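Side-chain contacts in periplasmic branched-chain amino acid-binding protein (Burkholderia mallei, PDB 3I09), which probably binds branched-chain amino acids or related small ligands in the periplasm and delivers them to an ABC transporter: residues A[173-178]-A[185-190]; A[234-239]-A[348-353]. All coordinates share one frame; numbering follows the deposited sequence.

Interaction 1 of 2, residues A[173-178]-A[185-190]; sequences GEVRHP and SSFLLQ
F187 lies with one face against the backbone of R176 and H177, while a V175 methyl comes in obliquely, making the tight half of a strand-helix contact. R176 O stands above that face, off toward the rim and 3.6 Å from F187 CE1, while H177 CB reaches to 3.5 Å from F187 CE2. V175 crosses F187 at about a right angle: its CG1 branch touches the main chain of the helix, 3.7 Å from F187 O, and its CG2 branch meets F187 CD1 at 3.8 Å. With CG2 anti to the backbone N, that branch also comes against the amide of Q190, 3.2 Å from OE1.

The other side is looser. P178 CD is 4.1 Å from F187 CZ at the exposed end, and Q190 is itself exposed. R176 faces away from the helix, its NH1 in a salt bridge with D149. H177 leads its imidazole out of the contact, where ND1 gives a 2.8 Å hydrogen bond to P178 O and NE2 bonds to N203.

Strand 170-177 and helix 185-193 run antiparallel here, as the first two elements of a beta-alpha-beta crossover that passes strand 142-148 and ends in strand 198-202, in the type I periplasmic binding protein fold. Adhesion is chiefly by van der Waals fit: the R176 guanidinium and the H177 imidazole find partners away from the helix, and the oxygens R176 O, F187 O and Q190 OE1 touch carbon without hydrogen-bonding across the contact.

Interaction 2 of 2, residues A[234-239]-A[348-353]; sequences NDVHAL and WDYYKV. With EDO (1,2-ethanediol), chain G.
V236 and H237, neighbours on helix 233-239, divide the contact between them, the first meeting Y350 and the second both Y350 and W348. Earlier in the helix, N234 turns its side chain toward I20 and S277, and D235 faces away from 348-353. There D235 OD2 hydrogen-bonds to F232 N, and OD1 takes a bond from an ethanediol, probably a crystallisation additive, whose very short length makes its geometry doubtful.

V236 then supplies a CH-pi contact: CG1 sits over the Y350 ring, 3.9 Å from its centroid and 28° off the normal. W348 CA lies beyond the opposite face, 3.5 Å from the ring plane and offset toward the rim, so the ring is flanked on both faces.

At H237 the imidazole swings out anti to the backbone N (chi1 -175°), which lays it over the six-membered ring of W348. The two form an offset stack with centroids 4.2 Å apart and planes inclined by only 13°; H237 CD2 lies 3.5 Å from W348 CH2. Y350 OH approaches the same imidazole from its edge, 3.0 Å from H237 CD2. W348 thus covers one face of the exposed histidine and Y350 OH borders its edge, which probably limits its rotation.

Around this pairing, L241 of helix 241-244 packs on V236 and Y350, and I233 touches W348 and Y350. The contact joins helix 233-239, just after parallel-sheet strand 225-228, to the turn leading into strand 351-357 of the antiparallel sheet, with the V236 side chain about 14 Å from the bound acetoacetate.

How the interactions relate
Following the chain from the N terminus, interaction 1 comes first and is local: strand 170-177 leads through a seven-residue loop into helix 185-193, which turns back along it at the edge of the four-stranded parallel sheet. The chain then adds strand 198-202, helix 205-217 and strand 225-228 before reaching 234-239. Interaction 2 opens there and closes after 108 intervening residues, joining that helix to the turn that leads into strand 351-357 in the antiparallel sheet. The centres of interaction 1 and interaction 2 are about 26 Å apart, and the two are in series, neither nested nor crossed. Helix 205-217 is their common neighbour, touched by H177 and L188 from interaction 1 and by D235 and L239 from interaction 2.

Interaction 1 of 2, residues A[173-178]-A[185-190]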
loop_
_atom_site.group_PDB
_atom_site.type_symbol
_atom_site.label_atom_id
_atom_site.label_comp_id
_atom_site.label_asym_id
_atom_site.label_seq_id
_atom_site.Cartn_x
_atom_site.Cartn_y
_atom_site.Cartn_z
ATOM N N GLY A 173 7.032 23.724 6.436
ATOM C CA GLY A 173 6.656 23.208 7.734
ATOM C C GLY A 173 5.801 21.957 7.620
ATOM O O GLY A 173 5.532 21.454 6.514
ATOM N N GLU A 174 5.377 21.477 8.781
ATOM C CA GLU A 174 4.475 20.349 8.896
ATOM C C GLU A 174 3.597 20.511 10.140
ATOM O O GLU A 174 3.992 21.214 11.100
ATOM C CB GLU A 174 5.293 19.053 8.965
ATOM C CG GLU A 174 6.129 18.849 10.244
ATOM C CD GLU A 174 5.505 17.802 11.177
ATOM O OE1 GLU A 174 5.989 16.643 11.186
ATOM O OE2 GLU A 174 4.531 18.146 11.890
ATOM N N VAL A 175 2.435 19.875 10.140
ATOM C CA VAL A 175 1.598 19.753 11.330
ATOM C C VAL A 175 1.142 18.296 11.423
ATOM O O VAL A 175 0.812 17.683 10.411
ATOM C CB VAL A 175 0.381 20.727 11.355
ATOM C CG1 VAL A 175 -0.612 20.457 10.206
ATOM C CG2 VAL A 175 -0.316 20.648 12.712
ATOM N N ARG A 176 1.172 17.728 12.627
ATOM C CA ARG A 176 0.794 16.322 12.855
ATOM C C ARG A 176 -0.634 16.236 13.303
ATOM O O ARG A 176 -1.170 17.188 13.929
ATOM C CB ARG A 176 1.613 15.717 13.965
ATOM C CG ARG A 176 3.070 15.736 13.708
ATOM C CD ARG A 176 3.612 14.434 13.301
ATOM N NE ARG A 176 5.070 14.518 13.304
ATOM C CZ ARG A 176 5.872 14.063 14.246
ATOM N NH1 ARG A 176 5.400 13.415 15.308
ATOM N NH2 ARG A 176 7.173 14.221 14.090
ATOM N N HIS A 177 -1.278 15.125 12.926
ATOM C CA HIS A 177 -2.594 14.829 13.404
ATOM C C HIS A 177 -2.615 13.387 13.870
ATOM O O HIS A 177 -1.888 12.577 13.334
ATOM C CB HIS A 177 -3.659 15.088 12.341
ATOM C CG HIS A 177 -3.607 14.160 11.142
ATOM N ND1 HIS A 177 -4.209 12.926 11.141
ATOM C CD2 HIS A 177 -3.071 14.325 9.907
ATOM C CE1 HIS A 177 -4.028 12.354 9.951
ATOM N NE2 HIS A 177 -3.357 13.195 9.179
ATOM N N PRO A 178 -3.462 13.070 14.856
ATOM C CA PRO A 178 -3.618 11.697 15.260
ATOM C C PRO A 178 -4.228 10.848 14.145
ATOM O O PRO A 178 -5.014 11.347 13.334
ATOM C CB PRO A 178 -4.576 11.785 16.460
ATOM C CG PRO A 178 -5.340 13.063 16.256
ATOM C CD PRO A 178 -4.349 13.975 15.610
ATOM N N SER A 185 -9.640 21.040 11.544
ATOM C CA SER A 185 -9.745 22.477 11.302
ATOM C C SER A 185 -8.496 23.261 11.755
ATOM O O SER A 185 -7.960 24.075 10.975
ATOM C CB SER A 185 -11.014 23.065 11.939
ATOM O OG SER A 185 -11.080 22.750 13.309
ATOM N N SER A 186 -8.021 23.022 12.969
ATOM C CA SER A 186 -6.843 23.764 13.456
ATOM C C SER A 186 -5.570 23.432 12.658
ATOM O O SER A 186 -4.777 24.325 12.327
ATOM C CB SER A 186 -6.629 23.557 14.956
ATOM O OG SER A 186 -6.179 22.240 15.225
ATOM N N PHE A 187 -5.415 22.167 12.283
ATOM C CA PHE A 187 -4.300 21.737 11.472
ATOM C C PHE A 187 -4.324 22.427 10.094
ATOM O O PHE A 187 -3.298 22.917 9.603
ATOM C CB PHE A 187 -4.314 20.212 11.286
ATOM C CG PHE A 187 -4.545 19.434 12.568
ATOM C CD1 PHE A 187 -3.912 19.783 13.746
ATOM C CD2 PHE A 187 -5.386 18.350 12.588
ATOM C CE1 PHE A 187 -4.135 19.050 14.925
ATOM C CE2 PHE A 187 -5.593 17.612 13.752
ATOM C CZ PHE A 187 -4.969 17.971 14.916
ATOM N N LEU A 188 -5.505 22.494 9.485
ATOM C CA LEU A 188 -5.618 23.097 8.163
ATOM C C LEU A 188 -5.350 24.607 8.217
ATOM O O LEU A 188 -4.690 25.148 7.347
ATOM C CB LEU A 188 -6.982 22.765 7.527
ATOM C CG LEU A 188 -7.207 21.342 6.992
ATOM C CD1 LEU A 188 -8.697 21.129 6.708
ATOM C CD2 LEU A 188 -6.397 21.005 5.766
ATOM N N LEU A 189 -5.799 25.272 9.273
ATOM C CA LEU A 189 -5.504 26.693 9.429
ATOM C C LEU A 189 -3.997 26.976 9.607
ATOM O O LEU A 189 -3.487 27.955 9.055
ATOM C CB LEU A 189 -6.343 27.290 10.537
ATOM C CG LEU A 189 -7.834 27.247 10.163
ATOM C CD1 LEU A 189 -8.667 27.857 11.287
ATOM C CD2 LEU A 189 -8.169 27.929 8.801
ATOM N N GLN A 190 -3.280 26.111 10.324
ATOM C CA GLN A 190 -1.824 26.225 10.420
ATOM C C GLN A 190 -1.201 26.113 9.062
ATOM O O GLN A 190 -0.385 26.941 8.695
ATOM C CB GLN A 190 -1.215 25.130 11.298
ATOM C CG GLN A 190 -1.542 25.280 12.734
ATOM C CD GLN A 190 -1.039 24.093 13.556
ATOM O OE1 GLN A 190 0.157 23.762 13.504
ATOM N NE2 GLN A 190 -1.946 23.456 14.317
#

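Interaction 2 of 2, residues A[234-239]-A[348-353]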
loop_
_atom_site.group_PDB
_atom_site.type_symbol
_atom_site.label_atom_id
_atom_site.label_comp_id
_atom_site.label_asym_id
_atom_site.label_seq_id
_atom_site.Cartn_x
_atom_site.Cartn_y
_atom_site.Cartn_z
ATOM N N ASN A 234 -11.234 3.706 -3.476
ATOM C CA ASN A 234 -12.353 3.853 -2.533
ATOM C C ASN A 234 -12.421 5.265 -1.947
ATOM O O ASN A 234 -13.502 5.765 -1.575
ATOM C CB ASN A 234 -12.238 2.846 -1.382
ATOM C CG ASN A 234 -11.963 1.453 -1.867
ATOM O OD1 ASN A 234 -10.807 1.140 -2.257
ATOM N ND2 ASN A 234 -13.015 0.623 -1.936
ATOM N N ASP A 235 -11.252 5.897 -1.851
ATOM C CA ASP A 235 -11.166 7.260 -1.355
ATOM C C ASP A 235 -11.790 8.219 -2.383
ATOM O O ASP A 235 -12.559 9.123 -2.049
ATOM C CB ASP A 235 -9.702 7.623 -1.064
ATOM C CG ASP A 235 -9.002 6.663 -0.079
ATOM O OD1 ASP A 235 -9.618 6.261 0.934
ATOM O OD2 ASP A 235 -7.787 6.346 -0.290
ATOM N N VAL A 236 -11.486 8.008 -3.665
ATOM C CA VAL A 236 -12.160 8.782 -4.715
ATOM C C VAL A 236 -13.682 8.549 -4.709
ATOM O O VAL A 236 -14.477 9.484 -4.856
ATOM C CB VAL A 236 -11.566 8.500 -6.115
ATOM C CG1 VAL A 236 -12.266 9.346 -7.188
ATOM C CG2 VAL A 236 -10.022 8.797 -6.137
ATOM N N HIS A 237 -14.104 7.302 -4.531
ATOM C CA HIS A 237 -15.504 6.965 -4.543
ATOM C C HIS A 237 -16.217 7.697 -3.385
ATOM O O HIS A 237 -17.324 8.211 -3.568
ATOM C CB HIS A 237 -15.660 5.463 -4.342
ATOM C CG HIS A 237 -17.062 4.970 -4.459
ATOM N ND1 HIS A 237 -17.895 4.835 -3.379
ATOM C CD2 HIS A 237 -17.783 4.580 -5.542
ATOM C CE1 HIS A 237 -19.074 4.386 -3.783
ATOM N NE2 HIS A 237 -19.021 4.194 -5.089
ATOM N N ALA A 238 -15.590 7.699 -2.211
ATOM C CA ALA A 238 -16.126 8.396 -1.028
ATOM C C ALA A 238 -16.281 9.898 -1.268
ATOM O O ALA A 238 -17.276 10.524 -0.833
ATOM C CB ALA A 238 -15.218 8.141 0.218
ATOM N N LEU A 239 -15.289 10.506 -1.906
ATOM C CA LEU A 239 -15.274 11.955 -2.079
ATOM C C LEU A 239 -16.086 12.398 -3.279
ATOM O O LEU A 239 -16.693 13.493 -3.260
ATOM C CB LEU A 239 -13.832 12.463 -2.220
ATOM C CG LEU A 239 -13.015 12.422 -0.946
ATOM C CD1 LEU A 239 -11.506 12.481 -1.257
ATOM C CD2 LEU A 239 -13.468 13.569 -0.014
ATOM N N TRP A 348 -17.109 3.923 -11.399
ATOM C CA TRP A 348 -15.719 3.682 -11.014
ATOM C C TRP A 348 -14.666 4.061 -12.030
ATOM O O TRP A 348 -13.482 3.798 -11.802
ATOM C CB TRP A 348 -15.479 2.253 -10.478
ATOM C CG TRP A 348 -16.367 1.831 -9.340
ATOM C CD1 TRP A 348 -17.610 1.273 -9.450
ATOM C CD2 TRP A 348 -16.039 1.794 -7.951
ATOM N NE1 TRP A 348 -18.106 0.948 -8.202
ATOM C CE2 TRP A 348 -17.167 1.270 -7.264
ATOM C CE3 TRP A 348 -14.936 2.216 -7.210
ATOM C CZ2 TRP A 348 -17.192 1.104 -5.883
ATOM C CZ3 TRP A 348 -14.959 2.057 -5.831
ATOM C CH2 TRP A 348 -16.095 1.513 -5.179
ATOM N N ASP A 349 -15.062 4.707 -13.129
ATOM C CA ASP A 349 -14.098 5.176 -14.129
ATOM C C ASP A 349 -13.508 6.506 -13.650
ATOM O O ASP A 349 -14.055 7.548 -13.934
ATOM C CB ASP A 349 -14.789 5.291 -15.504
ATOM C CG ASP A 349 -13.916 5.916 -16.579
ATOM O OD1 ASP A 349 -12.695 5.921 -16.419
ATOM O OD2 ASP A 349 -14.460 6.355 -17.625
ATOM N N TYR A 350 -12.397 6.456 -12.912
ATOM C CA TYR A 350 -11.899 7.636 -12.230
ATOM C C TYR A 350 -10.558 8.178 -12.715
ATOM O O TYR A 350 -10.253 9.346 -12.407
ATOM C CB TYR A 350 -11.771 7.363 -10.713
ATOM C CG TYR A 350 -13.035 6.967 -9.978
ATOM C CD1 TYR A 350 -14.301 7.321 -10.439
ATOM C CD2 TYR A 350 -12.970 6.336 -8.733
ATOM C CE1 TYR A 350 -15.447 7.008 -9.716
ATOM C CE2 TYR A 350 -14.127 5.999 -8.022
ATOM C CZ TYR A 350 -15.336 6.311 -8.522
ATOM O OH TYR A 350 -16.475 5.980 -7.837
ATOM N N TYR A 351 -9.757 7.378 -13.425
ATOM C CA TYR A 351 -8.351 7.684 -13.679
ATOM C C TYR A 351 -7.993 7.948 -15.127
ATOM O O TYR A 351 -8.490 7.258 -16.007
ATOM C CB TYR A 351 -7.518 6.474 -13.310
ATOM C CG TYR A 351 -7.661 5.955 -11.914
ATOM C CD1 TYR A 351 -7.054 6.607 -10.850
ATOM C CD2 TYR A 351 -8.330 4.768 -11.666
ATOM C CE1 TYR A 351 -7.126 6.100 -9.579
ATOM C CE2 TYR A 351 -8.425 4.260 -10.382
ATOM C CZ TYR A 351 -7.833 4.937 -9.345
ATOM O OH TYR A 351 -7.920 4.444 -8.068
ATOM N N LYS A 352 -7.072 8.880 -15.346
ATOM C CA LYS A 352 -6.377 9.069 -16.597
ATOM C C LYS A 352 -4.932 8.729 -16.277
ATOM O O LYS A 352 -4.390 9.243 -15.292
ATOM C CB LYS A 352 -6.461 10.523 -17.026
ATOM C CG LYS A 352 -7.858 10.953 -17.468
ATOM C CD LYS A 352 -7.947 12.428 -17.892
ATOM C CE LYS A 352 -7.950 13.403 -16.714
ATOM N NZ LYS A 352 -8.387 14.758 -17.163
ATOM N N VAL A 353 -4.279 7.902 -17.088
ATOM C CA VAL A 353 -2.843 7.649 -16.840
ATOM C C VAL A 353 -1.981 8.802 -17.378
ATOM O O VAL A 353 -2.035 9.161 -18.562
ATOM C CB VAL A 353 -2.371 6.298 -17.417
ATOM C CG1 VAL A 353 -0.862 6.102 -17.144
ATOM C CG2 VAL A 353 -3.181 5.151 -16.847
HETATM C C1 EDO G . -12.327 5.325 1.819
HETATM O O1 EDO G . -11.082 4.697 2.111
HETATM C C2 EDO G . -13.153 5.352 3.092
HETATM O O2 EDO G . -13.302 6.678 3.636
#